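Local structure of putative lipoprotein (Bacteroides thetaiotaomicron, 4Q1Z) at residues A[127-132]-A[256-261]; A[135-141]-A[190-194]; A[328-334]-A[372-378]. The protein is of unknown function but belongs to the DUF4876 family and is a putative two-domain lipoprotein, consistent with attachment to a membrane through a lipid. All blocks are in the same frame, centred on the assembly; numbering follows the deposited sequence.

Overall arrangement
All three contacts belong to the mixed 11-stranded sheet and the loops around it. Contact 1 and contact 2 share strand 131-136: contact 1 gathers where that strand begins, contact 2 where it ends, their centres about 26 Å apart. Along the chain, contact 2 is nested within the loop that contact 1 closes. Contact 3 forms later, at the short helix leading into edge strand 378-382. Its centre is about 21 Å from that of contact 1 and about 22 Å from that of contact 2, the nearest atoms being about 9 Å (contact 1) and about 10 Å (contact 2) apart. No active site is known; a triethylene glycol, probably from the crystallisation liquor, lies about 3 Å from the Asn-372 side chain.

Contact 1 (A[127-132]-A[256-261]); sequences FRDQFY and QYLTSV
Gln-130 reaches across to the backbone of Thr-259 with both ends of its amide. CB and CG, the latter anti to the carbonyl carbon (chi1 -66°), carry the extended chain over without a close partner in 256-261. Gln-130 CD then lies 3.7 Å from Leu-258 CD1. Beyond it the amide splits its work: Gln-130 OE1 receives Thr-259 N in the carbonyl plane on a lone pair, at 3.2 Å, while Gln-130 NE2 donates to Thr-259 O at 3.0 Å, coming from above that carbonyl plane. OE1 also takes a hydrogen bond from a water that donates to Tyr-257 O and bonds Tyr-132 OH. Further along, Thr-259 OG1 donates to Tyr-132 OH over 2.7 Å, meeting the phenol at the ring edge. Leu-258 CD2 sits over one face of the Phe-127 ring in a CH-pi contact, 4.1 Å from its centroid, as CD1 touches Phe-127 CB. The Gln-130 amide is held further by Tyr-115 O and Gln-200 NE2. The loop 256-261 thus docks at the start of strand 131-136, which runs between strands 108-114 and 195-199, and Tyr-257 leans on Phe-149 of strand 148-152.

Contact 2 (A[135-141]-A[190-194]); sequences YNNSADI and LAPGE
Asn-136 ND2 holds two backbone carbonyls at once, Leu-190 O across the contact at 2.6 Å and Asp-140 O on its own segment at 3.1 Å. Both acceptors lie in the plane of the amide; the bond to Leu-190 is bent (135° at the hydrogen) and approaches from above that carbonyl's plane. At the amide's other end, OD1 accepts from Ser-138 N and Ser-138 OG, the first closing an Asx turn. With both ends tied, the amide is fixed in its rotation; CG, anti to the backbone N (chi1 -179°), carries ND2 to Leu-190 O beside the type II turn from Ala-191 to Glu-194. The backbone of Asn-136 brackets this turn, its N donating to Glu-194 O at 3.0 Å and its O accepting from Gly-193 N at 3.1 Å, where strand 131-136 leaves its antiparallel neighbour 195-199. With an alanine here the amide is gone, and Leu-190 O is likely to lose this donor while Ser-138 N and OG lose their shared acceptor. Gly-193 puts its CA 3.5 Å from Tyr-135 OH, a hydroxyl bonded to Tyr-366 O. Pro-192 CB rests 3.3 Å from Ser-138 O, and Ile-141 CG1 approaches the same ring at CD.

Contact 3 (A[328-334]-A[372-378]); sequences VLDAGIT and NNSTDDF
Asn-372 faces Val-328 and Leu-329: ND2 gives a weak bond to Val-328 O, and CB lies 3.4 Å from Leu-329 O. Asn-372 O takes Ala-331 N at 2.9 Å in a nearly straight bond. Asn-373 is the N-cap, its OD1 accepting weakly from Thr-375 N; the same OD1 comes 3.4 Å from Gly-332 CA, and a side chain at that glycine would collide with it and with Thr-375 OG1. Ser-374 is gripped twice by one carboxylate: its N donates to Asp-330 OD1 on the syn side at 2.8 Å, and its OG donates to Asp-330 OD2 at 2.7 Å. The chi1 of -167° swings the Asp-330 carboxylate away from its own backbone N and onto the start of the helix. OD1 also takes Gly-332 N from the opposite face of its plane, and OD2 receives Glu-312 N. Thr-375 OG1 donates to Ile-333 O at 2.8 Å. Finally, Phe-378 CB lies 3.7 Å from Thr-334 OG1, which donates to a water that in turn donates to Ser-374 O and Phe-378 O. The result is a short N-capped helix, its first residue held by the carboxylate of an Asx turn, just ahead of edge strand 378-382.

Contact 1 (A[127-132]-A[256-261])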
ATOM      1  N   PHE A 127      -5.098 -23.843   1.179  1.00 46.05           N
ATOM      2  CA  PHE A 127      -5.355 -22.524   0.607  1.00 44.91           C
ATOM      3  C   PHE A 127      -5.653 -21.485   1.717  1.00 48.45           C
ATOM      4  O   PHE A 127      -6.111 -20.376   1.401  1.00 45.51           O
ATOM      5  CB  PHE A 127      -6.534 -22.592  -0.419  1.00 46.27           C
ATOM      6  CG  PHE A 127      -7.822 -23.178   0.120  1.00 47.67           C
ATOM      7  CD1 PHE A 127      -8.541 -22.524   1.123  1.00 49.38           C
ATOM      8  CD2 PHE A 127      -8.275 -24.414  -0.316  1.00 49.82           C
ATOM      9  CE1 PHE A 127      -9.684 -23.099   1.671  1.00 49.88           C
ATOM     10  CE2 PHE A 127      -9.413 -24.997   0.248  1.00 51.83           C
ATOM     11  CZ  PHE A 127     -10.111 -24.332   1.226  1.00 49.53           C
ATOM     12  N   ARG A 128      -5.442 -21.844   3.013  1.00 47.31           N
ATOM     13  CA  ARG A 128      -5.820 -20.926   4.116  1.00 46.73           C
ATOM     14  C   ARG A 128      -4.667 -20.054   4.638  1.00 52.62           C
ATOM     15  O   ARG A 128      -4.882 -19.266   5.561  1.00 51.70           O
ATOM     16  CB  ARG A 128      -6.461 -21.674   5.279  1.00 42.89           C
ATOM     17  CG  ARG A 128      -7.348 -22.811   4.846  1.00 44.11           C
ATOM     18  CD  ARG A 128      -7.980 -23.546   5.996  1.00 45.20           C
ATOM     19  NE  ARG A 128      -8.998 -24.468   5.490  1.00 48.92           N
ATOM     20  CZ  ARG A 128     -10.248 -24.110   5.233  1.00 58.65           C
ATOM     21  NH1 ARG A 128     -10.663 -22.883   5.517  1.00 46.02           N
ATOM     22  NH2 ARG A 128     -11.105 -24.985   4.723  1.00 45.42           N
ATOM     23  N   ASP A 129      -3.476 -20.143   4.018  1.00 50.54           N
ATOM     24  CA  ASP A 129      -2.316 -19.345   4.434  1.00 50.54           C
ATOM     25  C   ASP A 129      -2.281 -17.923   3.763  1.00 53.51           C
ATOM     26  O   ASP A 129      -1.367 -17.148   4.046  1.00 53.55           O
ATOM     27  CB  ASP A 129      -0.995 -20.120   4.206  1.00 51.75           C
ATOM     28  CG  ASP A 129      -0.820 -20.782   2.850  1.00 53.98           C
ATOM     29  OD1 ASP A 129      -1.663 -20.535   1.943  1.00 53.38           O
ATOM     30  OD2 ASP A 129       0.205 -21.473   2.658  1.00 52.38           O
ATOM     31  N   GLN A 130      -3.298 -17.578   2.940  1.00 48.79           N
ATOM     32  CA  GLN A 130      -3.420 -16.286   2.240  1.00 47.35           C
ATOM     33  C   GLN A 130      -3.274 -15.074   3.188  1.00 50.31           C
ATOM     34  O   GLN A 130      -3.867 -15.067   4.267  1.00 51.49           O
ATOM     35  CB  GLN A 130      -4.779 -16.172   1.512  1.00 46.88           C
ATOM     36  CG  GLN A 130      -4.973 -17.149   0.363  1.00 47.27           C
ATOM     37  CD  GLN A 130      -6.198 -16.835  -0.485  1.00 56.16           C
ATOM     38  OE1 GLN A 130      -7.281 -16.482   0.009  1.00 44.31           O
ATOM     39  NE2 GLN A 130      -6.063 -17.015  -1.792  1.00 42.49           N
ATOM     40  N   PHE A 131      -2.503 -14.059   2.782  1.00 43.39           N
ATOM     41  CA  PHE A 131      -2.322 -12.829   3.548  1.00 42.25           C
ATOM     42  C   PHE A 131      -1.968 -11.657   2.609  1.00 47.34           C
ATOM     43  O   PHE A 131      -1.488 -11.856   1.487  1.00 46.76           O
ATOM     44  CB  PHE A 131      -1.291 -12.980   4.699  1.00 45.07           C
ATOM     45  CG  PHE A 131       0.169 -12.884   4.316  1.00 47.01           C
ATOM     46  CD1 PHE A 131       0.825 -11.652   4.307  1.00 50.28           C
ATOM     47  CD2 PHE A 131       0.887 -14.020   3.944  1.00 48.16           C
ATOM     48  CE1 PHE A 131       2.179 -11.561   3.952  1.00 51.15           C
ATOM     49  CE2 PHE A 131       2.242 -13.930   3.604  1.00 51.30           C
ATOM     50  CZ  PHE A 131       2.881 -12.701   3.627  1.00 50.24           C
ATOM     51  N   TYR A 132      -2.226 -10.432   3.105  1.00 45.25           N
ATOM     52  CA  TYR A 132      -2.087  -9.118   2.469  1.00 44.40           C
ATOM     53  C   TYR A 132      -1.433  -8.197   3.454  1.00 48.40           C
ATOM     54  O   TYR A 132      -1.975  -8.001   4.538  1.00 48.23           O
ATOM     55  CB  TYR A 132      -3.497  -8.557   2.086  1.00 44.29           C
ATOM     56  CG  TYR A 132      -4.381  -9.573   1.395  1.00 43.58           C
ATOM     57  CD1 TYR A 132      -5.215 -10.416   2.129  1.00 44.49           C
ATOM     58  CD2 TYR A 132      -4.320  -9.752   0.017  1.00 43.63           C
ATOM     59  CE1 TYR A 132      -5.975 -11.400   1.508  1.00 43.06           C
ATOM     60  CE2 TYR A 132      -5.068 -10.743  -0.613  1.00 44.62           C
ATOM     61  CZ  TYR A 132      -5.911 -11.551   0.134  1.00 50.55           C
ATOM     62  OH  TYR A 132      -6.685 -12.504  -0.485  1.00 51.73           O
ATOM     63  N   GLN A 256     -14.930 -19.439   3.881  1.00 46.85           N
ATOM     64  CA  GLN A 256     -13.644 -18.700   3.968  1.00 43.92           C
ATOM     65  C   GLN A 256     -13.645 -17.676   2.932  1.00 46.98           C
ATOM     66  O   GLN A 256     -14.358 -17.827   1.953  1.00 44.40           O
ATOM     67  CB  GLN A 256     -12.360 -19.562   3.739  1.00 44.53           C
ATOM     68  CG  GLN A 256     -12.407 -21.036   4.058  1.00 58.34           C
ATOM     69  CD  GLN A 256     -13.126 -21.926   3.088  1.00 64.85           C
ATOM     70  OE1 GLN A 256     -13.189 -21.670   1.881  1.00 52.03           O
ATOM     71  NE2 GLN A 256     -13.658 -23.030   3.624  1.00 71.28           N
ATOM     72  N   TYR A 257     -12.780 -16.655   3.096  1.00 45.79           N
ATOM     73  CA  TYR A 257     -12.582 -15.617   2.125  1.00 43.93           C
ATOM     74  C   TYR A 257     -11.387 -16.070   1.336  1.00 50.47           C
ATOM     75  O   TYR A 257     -10.231 -15.739   1.640  1.00 51.28           O
ATOM     76  CB  TYR A 257     -12.426 -14.232   2.791  1.00 44.88           C
ATOM     77  CG  TYR A 257     -12.225 -13.111   1.786  1.00 45.75           C
ATOM     78  CD1 TYR A 257     -13.042 -13.002   0.659  1.00 47.61           C
ATOM     79  CD2 TYR A 257     -11.214 -12.170   1.955  1.00 45.59           C
ATOM     80  CE1 TYR A 257     -12.835 -12.004  -0.290  1.00 47.96           C
ATOM     81  CE2 TYR A 257     -11.022 -11.146   1.033  1.00 46.74           C
ATOM     82  CZ  TYR A 257     -11.834 -11.070  -0.091  1.00 54.74           C
ATOM     83  OH  TYR A 257     -11.654 -10.077  -1.010  1.00 53.87           O
ATOM     84  N   LEU A 258     -11.665 -16.926   0.350  1.00 47.36           N
ATOM     85  CA  LEU A 258     -10.620 -17.455  -0.505  1.00 45.37           C
ATOM     86  C   LEU A 258     -10.634 -16.693  -1.806  1.00 49.56           C
ATOM     87  O   LEU A 258     -11.543 -16.874  -2.613  1.00 52.39           O
ATOM     88  CB  LEU A 258     -10.773 -18.986  -0.722  1.00 44.74           C
ATOM     89  CG  LEU A 258      -9.826 -19.651  -1.731  1.00 47.92           C
ATOM     90  CD1 LEU A 258      -8.383 -19.664  -1.243  1.00 48.23           C
ATOM     91  CD2 LEU A 258     -10.284 -21.018  -2.070  1.00 47.74           C
ATOM     92  N   THR A 259      -9.633 -15.828  -2.010  1.00 44.61           N
ATOM     93  CA  THR A 259      -9.441 -15.127  -3.278  1.00 42.83           C
ATOM     94  C   THR A 259      -8.771 -16.165  -4.256  1.00 46.69           C
ATOM     95  O   THR A 259      -8.258 -17.185  -3.811  1.00 46.12           O
ATOM     96  CB  THR A 259      -8.699 -13.787  -3.076  1.00 45.45           C
ATOM     97  OG1 THR A 259      -7.363 -13.976  -2.606  1.00 47.78           O
ATOM     98  CG2 THR A 259      -9.444 -12.847  -2.143  1.00 37.69           C
ATOM     99  N   SER A 260      -8.861 -15.950  -5.573  1.00 44.13           N
ATOM    100  CA  SER A 260      -8.314 -16.857  -6.598  1.00 43.34           C
ATOM    101  C   SER A 260      -6.854 -17.276  -6.320  1.00 48.88           C
ATOM    102  O   SER A 260      -5.972 -16.415  -6.187  1.00 49.74           O
ATOM    103  CB  SER A 260      -8.405 -16.206  -7.976  1.00 43.60           C
ATOM    104  OG  SER A 260      -8.371 -17.174  -9.008  1.00 49.92           O
ATOM    105  N   VAL A 261      -6.611 -18.606  -6.233  1.00 44.84           N
ATOM    106  CA  VAL A 261      -5.271 -19.186  -6.047  1.00 44.04           C
ATOM    107  C   VAL A 261      -4.469 -18.984  -7.384  1.00 49.16           C
ATOM    108  O   VAL A 261      -3.246 -19.154  -7.412  1.00 50.67           O
ATOM    109  CB  VAL A 261      -5.287 -20.664  -5.538  1.00 47.85           C
ATOM    110  CG1 VAL A 261      -5.980 -20.782  -4.173  1.00 46.89           C
ATOM    111  CG2 VAL A 261      -5.918 -21.619  -6.553  1.00 47.54           C
TER
HETATM  112  O   HOH W   1      -8.078 -14.157   1.232  1.00 49.33           O

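Contact 2 (A[135-141]-A[190-194])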
ATOM      1  N   TYR A 135       1.368  -1.277   3.991  1.00 46.16           N
ATOM      2  CA  TYR A 135       2.471  -0.496   4.572  1.00 45.53           C
ATOM      3  C   TYR A 135       2.214   1.010   4.507  1.00 50.09           C
ATOM      4  O   TYR A 135       1.743   1.521   3.487  1.00 49.96           O
ATOM      5  CB  TYR A 135       3.780  -0.843   3.823  1.00 45.70           C
ATOM      6  CG  TYR A 135       5.067  -0.172   4.289  1.00 46.28           C
ATOM      7  CD1 TYR A 135       5.777  -0.661   5.384  1.00 48.17           C
ATOM      8  CD2 TYR A 135       5.650   0.856   3.545  1.00 46.93           C
ATOM      9  CE1 TYR A 135       6.991  -0.090   5.779  1.00 48.07           C
ATOM     10  CE2 TYR A 135       6.856   1.444   3.937  1.00 48.40           C
ATOM     11  CZ  TYR A 135       7.532   0.956   5.045  1.00 56.00           C
ATOM     12  OH  TYR A 135       8.732   1.516   5.429  1.00 58.15           O
ATOM     13  N   ASN A 136       2.557   1.723   5.597  1.00 48.44           N
ATOM     14  CA  ASN A 136       2.482   3.177   5.620  1.00 48.91           C
ATOM     15  C   ASN A 136       3.777   3.668   5.001  1.00 54.78           C
ATOM     16  O   ASN A 136       4.839   3.645   5.646  1.00 55.95           O
ATOM     17  CB  ASN A 136       2.243   3.732   7.013  1.00 49.97           C
ATOM     18  CG  ASN A 136       2.126   5.247   7.074  1.00 67.08           C
ATOM     19  OD1 ASN A 136       2.414   5.970   6.115  1.00 59.32           O
ATOM     20  ND2 ASN A 136       1.695   5.766   8.210  1.00 55.59           N
ATOM     21  N   ASN A 137       3.691   4.028   3.709  1.00 50.02           N
ATOM     22  CA  ASN A 137       4.810   4.483   2.877  1.00 50.06           C
ATOM     23  C   ASN A 137       4.969   6.034   2.914  1.00 55.20           C
ATOM     24  O   ASN A 137       5.918   6.574   2.344  1.00 54.40           O
ATOM     25  CB  ASN A 137       4.540   3.986   1.449  1.00 46.83           C
ATOM     26  CG  ASN A 137       5.732   3.735   0.586  1.00 53.96           C
ATOM     27  OD1 ASN A 137       6.723   3.115   0.988  1.00 53.07           O
ATOM     28  ND2 ASN A 137       5.620   4.157  -0.656  1.00 44.54           N
ATOM     29  N   SER A 138       4.060   6.725   3.636  1.00 52.79           N
ATOM     30  CA  SER A 138       3.970   8.176   3.740  1.00 53.00           C
ATOM     31  C   SER A 138       4.865   8.810   4.865  1.00 57.44           C
ATOM     32  O   SER A 138       5.520   8.112   5.656  1.00 55.90           O
ATOM     33  CB  SER A 138       2.507   8.583   3.922  1.00 56.21           C
ATOM     34  OG  SER A 138       2.082   8.672   5.274  1.00 64.62           O
ATOM     35  N   ALA A 139       4.884  10.165   4.884  1.00 54.86           N
ATOM     36  CA  ALA A 139       5.643  11.024   5.797  1.00 55.29           C
ATOM     37  C   ALA A 139       5.003  11.177   7.190  1.00 62.09           C
ATOM     38  O   ALA A 139       5.638  11.728   8.082  1.00 63.88           O
ATOM     39  CB  ALA A 139       5.809  12.398   5.172  1.00 56.08           C
ATOM     40  N   ASP A 140       3.765  10.707   7.384  1.00 59.72           N
ATOM     41  CA  ASP A 140       3.083  10.866   8.662  1.00 60.59           C
ATOM     42  C   ASP A 140       2.154   9.696   8.960  1.00 60.92           C
ATOM     43  O   ASP A 140       1.879   8.897   8.070  1.00 58.47           O
ATOM     44  CB  ASP A 140       2.286  12.195   8.680  1.00 64.01           C
ATOM     45  CG  ASP A 140       2.330  12.981   9.999  1.00 86.06           C
ATOM     46  OD1 ASP A 140       2.976  12.498  10.974  1.00 87.17           O
ATOM     47  OD2 ASP A 140       1.735  14.080  10.054  1.00 98.42           O
ATOM     48  N   ILE A 141       1.672   9.616  10.228  1.00 57.19           N
ATOM     49  CA  ILE A 141       0.710   8.636  10.734  1.00 56.04           C
ATOM     50  C   ILE A 141      -0.578   8.700   9.905  1.00 61.30           C
ATOM     51  O   ILE A 141      -1.050   9.793   9.597  1.00 61.65           O
ATOM     52  CB  ILE A 141       0.409   8.896  12.246  1.00 59.40           C
ATOM     53  CG1 ILE A 141       1.682   8.880  13.094  1.00 60.40           C
ATOM     54  CG2 ILE A 141      -0.650   7.928  12.833  1.00 58.10           C
ATOM     55  CD1 ILE A 141       1.648   9.892  14.188  1.00 63.75           C
ATOM     56  N   LEU A 190      -1.430   3.806  11.812  1.00 54.99           N
ATOM     57  CA  LEU A 190      -0.243   3.196  11.267  1.00 53.96           C
ATOM     58  C   LEU A 190       0.790   4.315  11.124  1.00 58.80           C
ATOM     59  O   LEU A 190       0.510   5.351  10.524  1.00 58.18           O
ATOM     60  CB  LEU A 190      -0.589   2.501   9.938  1.00 52.61           C
ATOM     61  CG  LEU A 190       0.033   1.124   9.645  1.00 55.37           C
ATOM     62  CD1 LEU A 190      -0.430   0.072  10.620  1.00 54.35           C
ATOM     63  CD2 LEU A 190      -0.319   0.679   8.253  1.00 55.01           C
ATOM     64  N   ALA A 191       1.927   4.169  11.798  1.00 56.53           N
ATOM     65  CA  ALA A 191       3.013   5.149  11.750  1.00 56.17           C
ATOM     66  C   ALA A 191       3.878   4.910  10.509  1.00 59.04           C
ATOM     67  O   ALA A 191       3.895   3.787   9.997  1.00 56.93           O
ATOM     68  CB  ALA A 191       3.867   5.031  13.005  1.00 57.82           C
ATOM     69  N   PRO A 192       4.621   5.916  10.000  1.00 56.53           N
ATOM     70  CA  PRO A 192       5.526   5.646   8.860  1.00 55.46           C
ATOM     71  C   PRO A 192       6.490   4.477   9.167  1.00 58.49           C
ATOM     72  O   PRO A 192       7.208   4.514  10.170  1.00 59.19           O
ATOM     73  CB  PRO A 192       6.298   6.975   8.705  1.00 57.46           C
ATOM     74  CG  PRO A 192       5.438   7.998   9.316  1.00 61.88           C
ATOM     75  CD  PRO A 192       4.720   7.325  10.447  1.00 58.08           C
ATOM     76  N   GLY A 193       6.482   3.454   8.322  1.00 53.72           N
ATOM     77  CA  GLY A 193       7.334   2.279   8.497  1.00 54.03           C
ATOM     78  C   GLY A 193       6.658   1.072   9.129  1.00 58.02           C
ATOM     79  O   GLY A 193       7.282   0.012   9.297  1.00 56.66           O
ATOM     80  N   GLU A 194       5.372   1.247   9.511  1.00 54.81           N
ATOM     81  CA  GLU A 194       4.538   0.221  10.108  1.00 53.93           C
ATOM     82  C   GLU A 194       3.690  -0.456   9.053  1.00 58.19           C
ATOM     83  O   GLU A 194       3.231   0.183   8.103  1.00 56.92           O
ATOM     84  CB  GLU A 194       3.637   0.796  11.201  1.00 55.35           C
ATOM     85  CG  GLU A 194       4.319   1.003  12.547  1.00 63.07           C
ATOM     86  CD  GLU A 194       3.415   1.404  13.701  1.00 78.09           C
ATOM     87  OE1 GLU A 194       2.241   1.767  13.453  1.00 62.90           O
ATOM     88  OE2 GLU A 194       3.885   1.356  14.863  1.00 78.22           O
TER

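Contact 3 (A[328-334]-A[372-378])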
ATOM      1  N   VAL A 328      -5.702   2.803 -15.097  1.00 51.56           N
ATOM      2  CA  VAL A 328      -5.214   3.962 -14.331  1.00 51.64           C
ATOM      3  C   VAL A 328      -4.727   3.528 -12.945  1.00 55.28           C
ATOM      4  O   VAL A 328      -3.832   4.179 -12.399  1.00 56.44           O
ATOM      5  CB  VAL A 328      -6.226   5.135 -14.206  1.00 55.76           C
ATOM      6  CG1 VAL A 328      -6.467   5.774 -15.550  1.00 57.02           C
ATOM      7  CG2 VAL A 328      -7.546   4.694 -13.572  1.00 55.39           C
ATOM      8  N   LEU A 329      -5.317   2.441 -12.381  1.00 48.97           N
ATOM      9  CA  LEU A 329      -4.952   1.926 -11.054  1.00 46.66           C
ATOM     10  C   LEU A 329      -3.798   0.936 -11.144  1.00 49.54           C
ATOM     11  O   LEU A 329      -2.905   0.974 -10.306  1.00 49.54           O
ATOM     12  CB  LEU A 329      -6.165   1.301 -10.371  1.00 45.23           C
ATOM     13  CG  LEU A 329      -7.361   2.244 -10.147  1.00 47.35           C
ATOM     14  CD1 LEU A 329      -8.569   1.491  -9.644  1.00 44.80           C
ATOM     15  CD2 LEU A 329      -6.992   3.413  -9.236  1.00 46.35           C
ATOM     16  N   ASP A 330      -3.829   0.052 -12.147  1.00 45.57           N
ATOM     17  CA  ASP A 330      -2.777  -0.914 -12.427  1.00 46.36           C
ATOM     18  C   ASP A 330      -2.774  -1.205 -13.930  1.00 50.60           C
ATOM     19  O   ASP A 330      -3.710  -1.806 -14.420  1.00 51.89           O
ATOM     20  CB  ASP A 330      -2.917  -2.205 -11.585  1.00 48.05           C
ATOM     21  CG  ASP A 330      -1.699  -3.128 -11.601  1.00 58.75           C
ATOM     22  OD1 ASP A 330      -0.750  -2.869 -12.394  1.00 57.78           O
ATOM     23  OD2 ASP A 330      -1.705  -4.121 -10.848  1.00 64.65           O
ATOM     24  N   ALA A 331      -1.745  -0.721 -14.655  1.00 47.34           N
ATOM     25  CA  ALA A 331      -1.569  -0.884 -16.105  1.00 46.84           C
ATOM     26  C   ALA A 331      -1.012  -2.263 -16.459  1.00 50.54           C
ATOM     27  O   ALA A 331      -1.005  -2.644 -17.623  1.00 52.82           O
ATOM     28  CB  ALA A 331      -0.626   0.191 -16.630  1.00 47.76           C
ATOM     29  N   GLY A 332      -0.566  -3.000 -15.467  1.00 46.25           N
ATOM     30  CA  GLY A 332       0.022  -4.304 -15.687  1.00 47.05           C
ATOM     31  C   GLY A 332      -0.652  -5.465 -14.994  1.00 52.96           C
ATOM     32  O   GLY A 332      -1.839  -5.411 -14.635  1.00 50.40           O
ATOM     33  N   ILE A 333       0.131  -6.565 -14.902  1.00 51.09           N
ATOM     34  CA  ILE A 333      -0.189  -7.874 -14.327  1.00 49.63           C
ATOM     35  C   ILE A 333       1.034  -8.430 -13.614  1.00 51.17           C
ATOM     36  O   ILE A 333       2.160  -8.291 -14.113  1.00 50.54           O
ATOM     37  CB  ILE A 333      -0.673  -8.881 -15.418  1.00 52.92           C
ATOM     38  CG1 ILE A 333       0.332  -9.036 -16.606  1.00 54.02           C
ATOM     39  CG2 ILE A 333      -2.073  -8.570 -15.901  1.00 53.53           C
ATOM     40  CD1 ILE A 333       0.510 -10.515 -17.165  1.00 52.99           C
ATOM     41  N   THR A 334       0.809  -9.097 -12.483  1.00 46.15           N
ATOM     42  CA  THR A 334       1.842  -9.791 -11.679  1.00 45.55           C
ATOM     43  C   THR A 334       1.373 -11.234 -11.532  1.00 49.07           C
ATOM     44  O   THR A 334       0.215 -11.510 -11.833  1.00 48.88           O
ATOM     45  CB  THR A 334       2.167  -9.072 -10.356  1.00 45.05           C
ATOM     46  OG1 THR A 334       3.363  -9.632  -9.814  1.00 44.05           O
ATOM     47  CG2 THR A 334       1.040  -9.133  -9.349  1.00 37.19           C
ATOM     48  N   ASN A 372       2.017   2.243 -10.457  1.00 49.39           N
ATOM     49  CA  ASN A 372       0.693   1.744 -10.854  1.00 47.89           C
ATOM     50  C   ASN A 372       0.827   0.741 -12.014  1.00 50.16           C
ATOM     51  O   ASN A 372       0.060   0.764 -12.984  1.00 48.95           O
ATOM     52  CB  ASN A 372      -0.275   2.893 -11.170  1.00 45.34           C
ATOM     53  CG  ASN A 372      -0.689   3.654  -9.947  1.00 59.28           C
ATOM     54  OD1 ASN A 372      -0.319   3.324  -8.827  1.00 52.13           O
ATOM     55  ND2 ASN A 372      -1.502   4.667 -10.129  1.00 57.72           N
ATOM     56  N   ASN A 373       1.830  -0.144 -11.883  1.00 46.86           N
ATOM     57  CA  ASN A 373       2.146  -1.210 -12.836  1.00 46.95           C
ATOM     58  C   ASN A 373       2.752  -2.351 -12.065  1.00 53.08           C
ATOM     59  O   ASN A 373       3.891  -2.255 -11.625  1.00 54.60           O
ATOM     60  CB  ASN A 373       3.084  -0.713 -13.940  1.00 43.75           C
ATOM     61  CG  ASN A 373       3.076  -1.575 -15.172  1.00 61.67           C
ATOM     62  OD1 ASN A 373       3.081  -2.815 -15.116  1.00 53.91           O
ATOM     63  ND2 ASN A 373       3.073  -0.927 -16.323  1.00 54.25           N
ATOM     64  N   SER A 374       1.983  -3.419 -11.873  1.00 50.70           N
ATOM     65  CA  SER A 374       2.381  -4.579 -11.076  1.00 51.18           C
ATOM     66  C   SER A 374       3.417  -5.434 -11.776  1.00 56.39           C
ATOM     67  O   SER A 374       4.170  -6.129 -11.089  1.00 57.89           O
ATOM     68  CB  SER A 374       1.164  -5.414 -10.679  1.00 54.35           C
ATOM     69  OG  SER A 374       0.529  -4.787  -9.575  1.00 60.74           O
ATOM     70  N   THR A 375       3.503  -5.359 -13.123  1.00 52.86           N
ATOM     71  CA  THR A 375       4.549  -6.079 -13.874  1.00 52.64           C
ATOM     72  C   THR A 375       5.935  -5.539 -13.455  1.00 55.52           C
ATOM     73  O   THR A 375       6.892  -6.305 -13.346  1.00 56.95           O
ATOM     74  CB  THR A 375       4.335  -5.962 -15.393  1.00 53.30           C
ATOM     75  OG1 THR A 375       2.955  -6.181 -15.729  1.00 56.68           O
ATOM     76  CG2 THR A 375       5.219  -6.919 -16.179  1.00 46.93           C
ATOM     77  N   ASP A 376       5.986  -4.239 -13.141  1.00 50.20           N
ATOM     78  CA  ASP A 376       7.182  -3.492 -12.801  1.00 50.90           C
ATOM     79  C   ASP A 376       7.432  -3.318 -11.298  1.00 55.07           C
ATOM     80  O   ASP A 376       8.599  -3.249 -10.889  1.00 55.43           O
ATOM     81  CB  ASP A 376       7.108  -2.083 -13.444  1.00 52.62           C
ATOM     82  CG  ASP A 376       6.890  -1.994 -14.957  1.00 65.23           C
ATOM     83  OD1 ASP A 376       7.065  -3.032 -15.660  1.00 68.50           O
ATOM     84  OD2 ASP A 376       6.591  -0.873 -15.451  1.00 70.15           O
ATOM     85  N   ASP A 377       6.374  -3.183 -10.491  1.00 50.30           N
ATOM     86  CA  ASP A 377       6.512  -2.877  -9.062  1.00 49.49           C
ATOM     87  C   ASP A 377       6.712  -4.093  -8.147  1.00 51.62           C
ATOM     88  O   ASP A 377       7.135  -3.912  -7.002  1.00 51.09           O
ATOM     89  CB  ASP A 377       5.281  -2.084  -8.573  1.00 50.61           C
ATOM     90  CG  ASP A 377       4.997  -0.786  -9.314  1.00 57.07           C
ATOM     91  OD1 ASP A 377       5.897  -0.301 -10.041  1.00 57.55           O
ATOM     92  OD2 ASP A 377       3.865  -0.281  -9.204  1.00 62.41           O
ATOM     93  N   PHE A 378       6.424  -5.311  -8.628  1.00 47.36           N
ATOM     94  CA  PHE A 378       6.529  -6.485  -7.780  1.00 46.74           C
ATOM     95  C   PHE A 378       7.556  -7.511  -8.210  1.00 53.43           C
ATOM     96  O   PHE A 378       7.622  -7.885  -9.382  1.00 54.33           O
ATOM     97  CB  PHE A 378       5.168  -7.195  -7.689  1.00 46.90           C
ATOM     98  CG  PHE A 378       4.179  -6.462  -6.818  1.00 47.23           C
ATOM     99  CD1 PHE A 378       3.407  -5.426  -7.333  1.00 48.09           C
ATOM    100  CD2 PHE A 378       4.030  -6.796  -5.478  1.00 49.51           C
ATOM    101  CE1 PHE A 378       2.538  -4.714  -6.514  1.00 49.00           C
ATOM    102  CE2 PHE A 378       3.129  -6.105  -4.666  1.00 51.77           C
ATOM    103  CZ  PHE A 378       2.391  -5.068  -5.187  1.00 49.05           C
TER
HETATM  104  O   HOH W   2       5.423  -8.539 -11.003  1.00 46.05           O